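Local coordinates for crystal protein (Bacillus thuringiensis serovar dakota, PDB 2ZTB) that acts as a Bacillus thuringiensis toxin that recognizes cancer cells and probably damages their membranes by forming pores, as aerolysin-type beta-pore-forming toxins do, at residues A[8-13]-A[18-23]; A[38-43]-A[59-64]; A[160-163]-A[169-172]. All coordinates share one frame; numbering follows the deposited sequence.

Interaction 1. Residues A[8-13]-A[18-23]; sequences LMFNEL and SSPESV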
loop_
_atom_site.group_PDB
_atom_site.type_symbol
_atom_site.label_atom_id
_atom_site.label_comp_id
_atom_site.label_asym_id
_atom_site.label_seq_id
_atom_site.Cartn_x
_atom_site.Cartn_y
_atom_site.Cartn_z
ATOM N N LEU A 8 -15.219 13.973 -4.804
ATOM C CA LEU A 8 -15.862 12.719 -5.137
ATOM C C LEU A 8 -16.276 12.831 -6.606
ATOM O O LEU A 8 -16.713 13.902 -7.062
ATOM C CB LEU A 8 -17.056 12.473 -4.215
ATOM C CG LEU A 8 -17.829 11.154 -4.383
ATOM C CD1 LEU A 8 -17.010 9.954 -3.901
ATOM C CD2 LEU A 8 -19.193 11.236 -3.656
ATOM N N MET A 9 -16.093 11.750 -7.356
ATOM C CA MET A 9 -16.432 11.736 -8.774
ATOM C C MET A 9 -17.627 10.806 -9.030
ATOM O O MET A 9 -17.893 9.914 -8.229
ATOM C CB MET A 9 -15.218 11.293 -9.599
ATOM C CG MET A 9 -13.908 12.076 -9.309
ATOM S SD MET A 9 -13.998 13.789 -9.886
ATOM C CE MET A 9 -13.943 13.588 -11.676
ATOM N N PHE A 10 -18.341 11.017 -10.135
ATOM C CA PHE A 10 -19.474 10.156 -10.502
ATOM C C PHE A 10 -19.084 8.693 -10.742
ATOM O O PHE A 10 -19.896 7.791 -10.488
ATOM C CB PHE A 10 -20.256 10.701 -11.703
ATOM C CG PHE A 10 -21.351 11.690 -11.329
ATOM C CD1 PHE A 10 -21.280 13.016 -11.734
ATOM C CD2 PHE A 10 -22.452 11.287 -10.580
ATOM C CE1 PHE A 10 -22.275 13.924 -11.398
ATOM C CE2 PHE A 10 -23.454 12.193 -10.239
ATOM C CZ PHE A 10 -23.366 13.512 -10.646
ATOM N N ASN A 11 -17.860 8.461 -11.236
ATOM C CA ASN A 11 -17.398 7.107 -11.537
ATOM C C ASN A 11 -16.936 6.336 -10.303
ATOM O O ASN A 11 -16.484 5.200 -10.400
ATOM C CB ASN A 11 -16.368 7.081 -12.692
ATOM C CG ASN A 11 -14.978 7.665 -12.322
ATOM O OD1 ASN A 11 -14.036 7.512 -13.098
ATOM N ND2 ASN A 11 -14.849 8.314 -11.170
ATOM N N GLU A 12 -17.094 6.967 -9.144
ATOM C CA GLU A 12 -16.757 6.389 -7.841
ATOM C C GLU A 12 -17.987 6.130 -6.974
ATOM O O GLU A 12 -17.848 5.657 -5.847
ATOM C CB GLU A 12 -15.918 7.375 -7.040
ATOM C CG GLU A 12 -14.528 7.549 -7.505
ATOM C CD GLU A 12 -13.800 8.518 -6.612
ATOM O OE1 GLU A 12 -12.973 8.036 -5.816
ATOM O OE2 GLU A 12 -14.090 9.735 -6.683
ATOM N N LEU A 13 -19.169 6.487 -7.469
ATOM C CA LEU A 13 -20.423 6.276 -6.731
ATOM C C LEU A 13 -20.640 4.824 -6.321
ATOM O O LEU A 13 -21.137 4.557 -5.233
ATOM C CB LEU A 13 -21.606 6.838 -7.526
ATOM C CG LEU A 13 -22.093 8.225 -7.044
ATOM C CD1 LEU A 13 -20.989 9.208 -6.652
ATOM C CD2 LEU A 13 -23.106 8.870 -7.995
ATOM N N SER A 18 -23.514 3.089 -4.544
ATOM C CA SER A 18 -24.536 3.871 -5.207
ATOM C C SER A 18 -24.276 4.077 -6.697
ATOM O O SER A 18 -23.320 3.521 -7.266
ATOM C CB SER A 18 -24.741 5.210 -4.487
ATOM O OG SER A 18 -24.724 5.012 -3.088
ATOM N N SER A 19 -25.161 4.859 -7.317
ATOM C CA SER A 19 -25.151 5.082 -8.746
ATOM C C SER A 19 -25.770 6.449 -9.010
ATOM O O SER A 19 -26.419 7.008 -8.133
ATOM C CB SER A 19 -25.904 3.954 -9.483
ATOM O OG SER A 19 -27.271 3.842 -9.066
ATOM N N PRO A 20 -25.527 7.033 -10.195
ATOM C CA PRO A 20 -26.277 8.250 -10.503
ATOM C C PRO A 20 -27.791 8.030 -10.473
ATOM O O PRO A 20 -28.556 8.939 -10.096
ATOM C CB PRO A 20 -25.802 8.600 -11.919
ATOM C CG PRO A 20 -24.410 7.994 -11.988
ATOM C CD PRO A 20 -24.554 6.697 -11.261
ATOM N N GLU A 21 -28.224 6.840 -10.872
ATOM C CA GLU A 21 -29.655 6.527 -10.925
ATOM C C GLU A 21 -30.241 6.449 -9.531
ATOM O O GLU A 21 -31.369 6.840 -9.318
ATOM C CB GLU A 21 -29.910 5.210 -11.666
ATOM C CG GLU A 21 -29.659 5.245 -13.184
ATOM C CD GLU A 21 -28.165 5.227 -13.590
ATOM O OE1 GLU A 21 -27.296 4.775 -12.802
ATOM O OE2 GLU A 21 -27.866 5.661 -14.730
ATOM N N SER A 22 -29.477 5.935 -8.578
ATOM C CA SER A 22 -29.981 5.766 -7.245
ATOM C C SER A 22 -30.023 7.107 -6.522
ATOM O O SER A 22 -30.900 7.310 -5.687
ATOM C CB SER A 22 -29.190 4.708 -6.476
ATOM O OG SER A 22 -27.934 5.181 -6.031
ATOM N N VAL A 23 -29.089 8.012 -6.858
ATOM C CA VAL A 23 -29.047 9.395 -6.355
ATOM C C VAL A 23 -30.238 10.181 -6.902
ATOM O O VAL A 23 -30.951 10.863 -6.162
ATOM C CB VAL A 23 -27.674 10.097 -6.719
ATOM C CG1 VAL A 23 -27.728 11.646 -6.568
ATOM C CG2 VAL A 23 -26.521 9.518 -5.893
#
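A capping box starts helix 20-31, and the first turn of that helix receives Leu-13 and Phe-10 from the short 3-10 segment 10-13. Ser-19, the N-cap, accepts the N-H of Ser-22 on its OG at 3.1 Å, while Ser-22 OG accepts Ser-19 N; serine suits both positions because its short hydroxyl folds back onto the chain. The intervening loop is closed by Ser-18 N, which donates to Leu-13 O (2.9 Å, 153° at the hydrogen). Leu-13 carries the apolar part with one branch: its CD2 lies 3.7 Å from Ser-19 C, over the bond that leads into Pro-20, and 4.1 Å from Val-23 CG2. Val-23 has CG1 anti to its backbone N (chi1 164°), which leaves CG2 on the side of Leu-13. Proline fits the first helical turn, where its missing N-H costs nothing, and its CG meets Phe-10 CD2 obliquely at 4.1 Å. Beyond the pair, Ile-38 of strand 37-40 touches Phe-10, Pro-20 and Val-23, Tyr-45 of strand 43-46 meets Phe-10 and Pro-20, and Phe-195 of strand 168-199 lies against Leu-13 and Val-23.

Interaction 2. Residues A[38-43]-A[59-64]; sequences IALNNE and YYCYKN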
loop_
_atom_site.group_PDB
_atom_site.type_symbol
_atom_site.label_atom_id
_atom_site.label_comp_id
_atom_site.label_asym_id
_atom_site.label_seq_id
_atom_site.Cartn_x
_atom_site.Cartn_y
_atom_site.Cartn_z
ATOM N N ILE A 38 -28.812 15.871 -12.246
ATOM C CA ILE A 38 -28.124 15.916 -10.951
ATOM C C ILE A 38 -26.706 16.437 -11.175
ATOM O O ILE A 38 -26.270 16.547 -12.309
ATOM C CB ILE A 38 -28.121 14.530 -10.217
ATOM C CG1 ILE A 38 -27.314 13.473 -11.000
ATOM C CG2 ILE A 38 -29.598 14.081 -9.878
ATOM C CD1 ILE A 38 -27.043 12.153 -10.252
ATOM N N ALA A 39 -26.003 16.768 -10.097
ATOM C CA ALA A 39 -24.716 17.420 -10.181
ATOM C C ALA A 39 -23.849 17.095 -8.975
ATOM O O ALA A 39 -24.348 16.904 -7.873
ATOM C CB ALA A 39 -24.894 18.927 -10.314
ATOM N N LEU A 40 -22.539 17.023 -9.218
ATOM C CA LEU A 40 -21.540 16.732 -8.201
ATOM C C LEU A 40 -20.328 17.524 -8.584
ATOM O O LEU A 40 -19.795 17.357 -9.683
ATOM C CB LEU A 40 -21.202 15.234 -8.192
ATOM C CG LEU A 40 -20.152 14.647 -7.246
ATOM C CD1 LEU A 40 -20.528 14.858 -5.776
ATOM C CD2 LEU A 40 -19.973 13.175 -7.542
ATOM N N ASN A 41 -19.884 18.390 -7.680
ATOM C CA ASN A 41 -18.681 19.198 -7.919
ATOM C C ASN A 41 -18.711 19.822 -9.329
ATOM O O ASN A 41 -19.591 20.651 -9.606
ATOM C CB ASN A 41 -17.424 18.369 -7.647
ATOM C CG ASN A 41 -17.389 17.821 -6.226
ATOM O OD1 ASN A 41 -17.554 18.569 -5.268
ATOM N ND2 ASN A 41 -17.164 16.515 -6.085
ATOM N N ASN A 42 -17.810 19.400 -10.226
ATOM C CA ASN A 42 -17.793 19.941 -11.604
ATOM C C ASN A 42 -18.436 19.085 -12.713
ATOM O O ASN A 42 -18.256 19.361 -13.908
ATOM C CB ASN A 42 -16.377 20.378 -12.001
ATOM C CG ASN A 42 -15.912 21.600 -11.224
ATOM O OD1 ASN A 42 -15.067 21.429 -10.256
ATOM N ND2 ASN A 42 -16.466 22.852 -11.635
ATOM N N GLU A 43 -19.217 18.080 -12.310
ATOM C CA GLU A 43 -19.877 17.169 -13.241
ATOM C C GLU A 43 -21.386 17.246 -13.079
ATOM O O GLU A 43 -21.887 17.705 -12.057
ATOM C CB GLU A 43 -19.473 15.728 -12.944
ATOM C CG GLU A 43 -18.011 15.375 -13.059
ATOM C CD GLU A 43 -17.715 14.095 -12.317
ATOM O OE1 GLU A 43 -17.673 14.144 -11.064
ATOM O OE2 GLU A 43 -17.531 13.046 -12.980
ATOM N N TYR A 59 -21.484 24.286 -3.698
ATOM C CA TYR A 59 -21.769 23.074 -2.930
ATOM C C TYR A 59 -20.894 21.937 -3.446
ATOM O O TYR A 59 -21.118 21.429 -4.542
ATOM C CB TYR A 59 -23.241 22.690 -3.074
ATOM C CG TYR A 59 -24.189 23.558 -2.292
ATOM C CD1 TYR A 59 -24.645 24.785 -2.807
ATOM C CD2 TYR A 59 -24.647 23.148 -1.039
ATOM C CE1 TYR A 59 -25.522 25.592 -2.077
ATOM C CE2 TYR A 59 -25.530 23.938 -0.306
ATOM C CZ TYR A 59 -25.962 25.156 -0.828
ATOM O OH TYR A 59 -26.840 25.916 -0.094
ATOM N N TYR A 60 -19.883 21.565 -2.664
ATOM C CA TYR A 60 -18.916 20.550 -3.076
ATOM C C TYR A 60 -19.046 19.276 -2.261
ATOM O O TYR A 60 -19.782 19.232 -1.275
ATOM C CB TYR A 60 -17.483 21.104 -3.019
ATOM C CG TYR A 60 -17.260 22.213 -4.014
ATOM C CD1 TYR A 60 -17.311 23.561 -3.618
ATOM C CD2 TYR A 60 -17.043 21.922 -5.359
ATOM C CE1 TYR A 60 -17.128 24.582 -4.536
ATOM C CE2 TYR A 60 -16.860 22.923 -6.280
ATOM C CZ TYR A 60 -16.904 24.254 -5.868
ATOM O OH TYR A 60 -16.713 25.243 -6.800
ATOM N N CYS A 61 -18.340 18.236 -2.693
ATOM C CA CYS A 61 -18.407 16.932 -2.045
ATOM C C CYS A 61 -17.060 16.216 -2.162
ATOM O O CYS A 61 -16.501 16.083 -3.258
ATOM C CB CYS A 61 -19.541 16.095 -2.645
ATOM S SG CYS A 61 -19.808 14.511 -1.876
ATOM N N TYR A 62 -16.562 15.762 -1.016
ATOM C CA TYR A 62 -15.201 15.263 -0.896
ATOM C C TYR A 62 -15.178 13.866 -0.332
ATOM O O TYR A 62 -16.015 13.509 0.489
ATOM C CB TYR A 62 -14.367 16.159 0.026
ATOM C CG TYR A 62 -14.378 17.627 -0.324
ATOM C CD1 TYR A 62 -15.305 18.498 0.265
ATOM C CD2 TYR A 62 -13.462 18.156 -1.230
ATOM C CE1 TYR A 62 -15.323 19.856 -0.046
ATOM C CE2 TYR A 62 -13.468 19.524 -1.542
ATOM C CZ TYR A 62 -14.399 20.359 -0.950
ATOM O OH TYR A 62 -14.401 21.710 -1.258
ATOM N N LYS A 63 -14.220 13.081 -0.812
ATOM C CA LYS A 63 -13.797 11.840 -0.183
ATOM C C LYS A 63 -12.485 12.122 0.571
ATOM O O LYS A 63 -11.677 12.965 0.157
ATOM C CB LYS A 63 -13.622 10.731 -1.228
ATOM C CG LYS A 63 -12.771 11.095 -2.449
ATOM C CD LYS A 63 -12.485 9.835 -3.268
ATOM C CE LYS A 63 -11.466 10.068 -4.357
ATOM N NZ LYS A 63 -11.913 10.873 -5.529
ATOM N N ASN A 64 -12.309 11.433 1.698
ATOM C CA ASN A 64 -11.225 11.691 2.633
ATOM C C ASN A 64 -10.640 10.368 3.094
ATOM O O ASN A 64 -11.370 9.400 3.273
ATOM C CB ASN A 64 -11.727 12.421 3.888
ATOM C CG ASN A 64 -12.540 13.673 3.579
ATOM O OD1 ASN A 64 -13.750 13.608 3.323
ATOM N ND2 ASN A 64 -11.888 14.814 3.627
HETATM O O HOH W 1 -21.055 18.724 -5.372
#
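At the type II' beta turn Leu-40 to Glu-43, which joins strands 37-40 and 43-46 into a hairpin, the backbone at Asn-41 comes within 5.0 Å, CA to CA, of Tyr-60, just before strand 61-90 begins. Asn-41 takes the second place of the turn with a positive phi of 46°, a conformation that asparagine tolerates better than most residues with a side chain. Its CG stands anti to its own carbonyl carbon (chi1 -58°), and this sends the amide across to Cys-61, where it pairs with both backbone polar atoms as a neighbouring strand would. OD1 accepts Cys-61 N at 2.7 Å, with the donor slightly tilted from the carbonyl plane; ND2 donates to Cys-61 O at 2.9 Å, in the carbonyl plane and on a lone pair. The same OD1 lies at the edge of the Tyr-60 ring, near its plane and 3.4 Å from CD2, where the ring hydrogens are slightly positive. A water extends the link, accepting from Asn-41 N and donating to Tyr-59 O at 2.8 Å. On the apolar side, Leu-40 CD1 presses on Cys-61 CB at 3.5 Å, with SG a little farther off; cysteine is small enough for the leucine to come this close. ND2 also bonds to Leu-8 O, so a buried amide has its polar atoms satisfied by neutral partners. The two bonds to Cys-61 fix its rotation too, since a flipped amide would set acceptor against acceptor and donor against donor.

Interaction 3. Residues A[160-163]-A[169-172]; sequences VTVT and RRTI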
loop_
_atom_site.group_PDB
_atom_site.type_symbol
_atom_site.label_atom_id
_atom_site.label_comp_id
_atom_site.label_asym_id
_atom_site.label_seq_id
_atom_site.Cartn_x
_atom_site.Cartn_y
_atom_site.Cartn_z
ATOM N N VAL A 160 38.547 -15.304 7.333
ATOM C CA VAL A 160 38.556 -16.506 8.159
ATOM C C VAL A 160 39.868 -17.276 7.942
ATOM O O VAL A 160 40.365 -17.383 6.822
ATOM C CB VAL A 160 37.265 -17.379 7.940
ATOM C CG1 VAL A 160 37.130 -17.842 6.499
ATOM C CG2 VAL A 160 37.203 -18.562 8.903
ATOM N N THR A 161 40.446 -17.758 9.042
ATOM C CA THR A 161 41.684 -18.519 9.004
ATOM C C THR A 161 41.365 -20.004 9.128
ATOM O O THR A 161 40.711 -20.431 10.080
ATOM C CB THR A 161 42.652 -18.029 10.099
ATOM O OG1 THR A 161 42.972 -16.655 9.844
ATOM C CG2 THR A 161 43.947 -18.852 10.130
ATOM N N VAL A 162 41.806 -20.782 8.143
ATOM C CA VAL A 162 41.478 -22.209 8.104
ATOM C C VAL A 162 42.674 -23.113 7.788
ATOM O O VAL A 162 43.533 -22.781 6.957
ATOM C CB VAL A 162 40.156 -22.527 7.251
ATOM C CG1 VAL A 162 39.708 -21.336 6.411
ATOM C CG2 VAL A 162 40.275 -23.805 6.414
ATOM N N THR A 163 42.743 -24.234 8.498
ATOM C CA THR A 163 43.740 -25.272 8.231
ATOM C C THR A 163 43.074 -26.379 7.430
ATOM O O THR A 163 42.019 -26.895 7.819
ATOM C CB THR A 163 44.318 -25.865 9.536
ATOM O OG1 THR A 163 44.831 -24.810 10.360
ATOM C CG2 THR A 163 45.448 -26.873 9.237
ATOM N N ARG A 169 39.817 -31.455 0.967
ATOM C CA ARG A 169 39.196 -30.170 0.714
ATOM C C ARG A 169 38.419 -29.762 1.959
ATOM O O ARG A 169 38.063 -30.606 2.789
ATOM C CB ARG A 169 38.268 -30.245 -0.503
ATOM C CG ARG A 169 37.267 -31.384 -0.443
ATOM C CD ARG A 169 36.748 -31.752 -1.822
ATOM N NE ARG A 169 35.900 -32.946 -1.780
ATOM C CZ ARG A 169 34.655 -32.973 -1.293
ATOM N NH1 ARG A 169 34.099 -31.872 -0.779
ATOM N NH2 ARG A 169 33.968 -34.111 -1.307
ATOM N N ARG A 170 38.151 -28.466 2.073
ATOM C CA ARG A 170 37.421 -27.920 3.206
ATOM C C ARG A 170 36.541 -26.769 2.742
ATOM O O ARG A 170 37.041 -25.795 2.171
ATOM C CB ARG A 170 38.408 -27.463 4.292
ATOM C CG ARG A 170 37.783 -27.357 5.660
ATOM C CD ARG A 170 38.794 -27.463 6.797
ATOM N NE ARG A 170 38.073 -27.411 8.066
ATOM C CZ ARG A 170 38.607 -27.131 9.249
ATOM N NH1 ARG A 170 39.904 -26.868 9.378
ATOM N NH2 ARG A 170 37.820 -27.111 10.317
ATOM N N THR A 171 35.238 -26.894 2.991
ATOM C CA THR A 171 34.241 -25.901 2.584
ATOM C C THR A 171 33.961 -24.853 3.678
ATOM O O THR A 171 33.852 -25.183 4.869
ATOM C CB THR A 171 32.910 -26.585 2.149
ATOM O OG1 THR A 171 33.171 -27.483 1.070
ATOM C CG2 THR A 171 31.903 -25.581 1.671
ATOM N N ILE A 172 33.864 -23.597 3.250
ATOM C CA ILE A 172 33.522 -22.466 4.111
ATOM C C ILE A 172 32.266 -21.803 3.547
ATOM O O ILE A 172 32.186 -21.553 2.351
ATOM C CB ILE A 172 34.675 -21.425 4.179
ATOM C CG1 ILE A 172 35.952 -22.058 4.750
ATOM C CG2 ILE A 172 34.274 -20.197 4.992
ATOM C CD1 ILE A 172 36.969 -22.435 3.700
HETATM O O HOH W 2 41.038 -24.482 11.078
#
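The guanidinium of Arg-170 meets Thr-163 O at its edge, in the plane of the group, while the methyl Val-162 CG2 approaches obliquely. The bond from NH1 to Thr-163 O is short, 2.6 Å, with an angle of 153° at the hydrogen; the oxygen lies close to the guanidinium plane, and the donor in turn lies in the carbonyl plane. Arginine is long enough to span the gap between strands whose segment axes stay 9.0 Å apart. Its CG is anti to the backbone N (chi1 -159°) and the chain runs extended to NE, which carries the charged end to the far strand while CD passes Val-162 CG2 at 4.0 Å, the two side chains sliding by in opposite directions. A water accepts from Thr-163 N and, weakly, from NH1. Farther along, branched aliphatic residues fill the space between the strands: Val-162 CG1 and Ile-172 CD1 meet tip to tip at 4.0 Å, and Val-160 CG1 slides past Ile-172 CG2 at the same distance. The strands run antiparallel, at 158°, but are not paired backbone to backbone here; they face each other across a curled sheet, in a way that resembles a beta arch. Strand 147-164 pairs with strand 96-116, and strand 168-199 with strands 61-90 and 223-247. Ile-100, Leu-88 and Val-242 from these neighbours add to the apolar interior, and Gln-243 O of strand 223-247 accepts a hydrogen bond from Arg-170 NE.

How the interactions relate
Along the chain the three contacts come in series, 8-13/18-23 first, then 38-43/59-64, then 160-163/169-172. Interactions 1 and 2 are neighbours, their centres 10 Å apart, joined by the salt bridge of Glu-12 OE2 to Lys-63 NZ at 2.7 Å and by the step from helix 20-31 to strand 37-40; together they help form the end of the molecule that holds the N-terminal segments. Interaction 3 lies on the opposite side of the chain's centre, about 70 Å from interaction 1 and 72 Å from interaction 2 between centres. Strand 168-199 spans this length: it begins in interaction 3 and later pairs with the strands of interaction 2. Such long strands make the molecule an elongated rod, consistent with an aerolysin-type toxin.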